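Local coordinates for protein CCMAN5 (Cellulosimicrobium cellulans, PDB 2XSG) that hydrolyses alpha-mannosidic linkages as a bacterial family 92 glycoside hydrolase, probably uncapping mannose-6-phosphate on yeast-type glycans, at residues Y450-P455 / L512-A517. Numbering follows the deposited sequence.
Sequences YVAGNP and LTPRAA
Tyr-450 and Arg-515 form the tight end of this contact between two loops. The tyrosine CG stands between the backbone N and the carbonyl carbon (chi1 59°), which lays the ring against the Arg-515 chain. There OH donates to Ala-516 O at 2.8 Å, and that oxygen lies in the ring plane at the edge. The extended aliphatic chain of Arg-515 crosses the ring at about a right angle, CD reaching CZ at 3.5 Å. Its polar end is held outside the contact: NH1 by Lys-494 O, NE by Gly-519 O, with Trp-521 as cation-pi partner.

Next along, Gly-453 N donates to Arg-515 O at 2.9 Å. The bond is straight at hydrogen (167°), although the donor sits above the carbonyl plane. A water completes the link, donating to Val-451 O and accepting from Arg-515 N at 3.2 Å. Beyond it, Pro-455 CD meets Pro-514 CB and Pro-455 CB meets Leu-512 CD1, each at 3.8 Å, an apolar patch also touched by Leu-539 of helix 539-542. The loose side lies at exposed Ala-517, whose CB meets Ala-452 CB at 4.2 Å.

Gly-453, with phi 63°, fits the third position of a type II beta turn running from Val-451 to Asn-454. Asn-454 then N-caps helix 455-474 through OD1 to Ala-457 N; turn and N-cap together link helices 443-448 and 455-474, consistent with the (alpha/alpha)6-type catalytic domain of family 92.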
loop_
_atom_site.group_PDB
_atom_site.type_symbol
_atom_site.label_atom_id
_atom_site.label_comp_id
_atom_site.label_asym_id
_atom_site.label_seq_id
_atom_site.Cartn_x
_atom_site.Cartn_y
_atom_site.Cartn_z
ATOM N N TYR A 450 1.893 -2.097 32.044
ATOM C CA TYR A 450 2.738 -2.109 30.833
ATOM C C TYR A 450 3.523 -3.418 30.658
ATOM O O TYR A 450 3.750 -4.161 31.617
ATOM C CB TYR A 450 3.714 -0.922 30.826
ATOM C CG TYR A 450 4.628 -0.913 32.033
ATOM C CD1 TYR A 450 5.865 -1.562 32.006
ATOM C CD2 TYR A 450 4.237 -0.282 33.217
ATOM C CE1 TYR A 450 6.699 -1.567 33.122
ATOM C CE2 TYR A 450 5.068 -0.278 34.337
ATOM C CZ TYR A 450 6.285 -0.925 34.288
ATOM O OH TYR A 450 7.094 -0.917 35.407
ATOM N N VAL A 451 3.955 -3.683 29.431
ATOM C CA VAL A 451 4.795 -4.848 29.147
ATOM C C VAL A 451 6.247 -4.503 29.504
ATOM O O VAL A 451 6.814 -3.554 28.958
ATOM C CB VAL A 451 4.677 -5.276 27.663
ATOM C CG1 VAL A 451 5.448 -6.580 27.408
ATOM C CG2 VAL A 451 3.199 -5.428 27.265
ATOM N N ALA A 452 6.827 -5.270 30.434
ATOM C CA ALA A 452 8.189 -5.041 30.933
ATOM C C ALA A 452 9.236 -5.041 29.822
ATOM O O ALA A 452 9.314 -5.989 29.043
ATOM C CB ALA A 452 8.550 -6.097 31.997
ATOM N N GLY A 453 10.051 -3.989 29.758
ATOM C CA GLY A 453 11.114 -3.897 28.742
ATOM C C GLY A 453 10.668 -3.842 27.280
ATOM O O GLY A 453 11.492 -3.963 26.366
ATOM N N ASN A 454 9.373 -3.652 27.045
ATOM C CA ASN A 454 8.843 -3.648 25.681
ATOM C C ASN A 454 7.935 -2.425 25.427
ATOM O O ASN A 454 6.725 -2.559 25.337
ATOM C CB ASN A 454 8.120 -4.975 25.373
ATOM C CG ASN A 454 7.961 -5.238 23.873
ATOM O OD1 ASN A 454 7.933 -4.319 23.057
ATOM N ND2 ASN A 454 7.858 -6.507 23.512
ATOM N N PRO A 455 8.533 -1.222 25.320
ATOM C CA PRO A 455 7.710 -0.024 25.151
ATOM C C PRO A 455 6.893 -0.054 23.854
ATOM O O PRO A 455 5.811 0.515 23.799
ATOM C CB PRO A 455 8.741 1.123 25.151
ATOM C CG PRO A 455 10.032 0.477 24.765
ATOM C CD PRO A 455 9.971 -0.901 25.354
ATOM N N LEU A 512 8.954 8.372 25.919
ATOM C CA LEU A 512 8.806 6.932 25.931
ATOM C C LEU A 512 10.163 6.288 26.198
ATOM O O LEU A 512 11.138 6.572 25.495
ATOM C CB LEU A 512 8.248 6.453 24.593
ATOM C CG LEU A 512 8.025 4.940 24.424
ATOM C CD1 LEU A 512 6.861 4.423 25.311
ATOM C CD2 LEU A 512 7.755 4.611 22.972
ATOM N N THR A 513 10.201 5.437 27.223
ATOM C CA THR A 513 11.417 4.771 27.705
ATOM C C THR A 513 11.064 3.349 28.200
ATOM O O THR A 513 10.034 3.168 28.849
ATOM C CB THR A 513 12.049 5.585 28.875
ATOM O OG1 THR A 513 12.287 6.920 28.445
ATOM C CG2 THR A 513 13.374 5.003 29.339
ATOM N N PRO A 514 11.904 2.331 27.890
ATOM C CA PRO A 514 11.591 1.009 28.419
ATOM C C PRO A 514 11.658 1.005 29.964
ATOM O O PRO A 514 12.493 1.694 30.568
ATOM C CB PRO A 514 12.692 0.125 27.825
ATOM C CG PRO A 514 13.842 1.078 27.625
ATOM C CD PRO A 514 13.173 2.330 27.146
ATOM N N ARG A 515 10.782 0.223 30.573
ATOM C CA ARG A 515 10.653 0.191 32.022
ATOM C C ARG A 515 10.636 -1.247 32.490
ATOM O O ARG A 515 9.912 -2.081 31.945
ATOM C CB ARG A 515 9.372 0.895 32.444
ATOM C CG ARG A 515 9.456 1.601 33.777
ATOM C CD ARG A 515 8.081 2.097 34.228
ATOM N NE ARG A 515 8.181 2.760 35.532
ATOM C CZ ARG A 515 7.268 3.578 36.047
ATOM N NH1 ARG A 515 6.148 3.860 35.385
ATOM N NH2 ARG A 515 7.485 4.118 37.236
ATOM N N ALA A 516 11.459 -1.526 33.503
ATOM C CA ALA A 516 11.604 -2.856 34.062
ATOM C C ALA A 516 10.334 -3.278 34.816
ATOM O O ALA A 516 9.463 -2.446 35.116
ATOM C CB ALA A 516 12.836 -2.912 34.986
ATOM N N ALA A 517 10.241 -4.569 35.117
ATOM C CA ALA A 517 9.120 -5.094 35.890
ATOM C C ALA A 517 8.927 -4.364 37.228
ATOM O O ALA A 517 7.800 -4.050 37.594
ATOM C CB ALA A 517 9.257 -6.604 36.091
HETATM O O HOH W 1 8.487 -0.960 28.698
#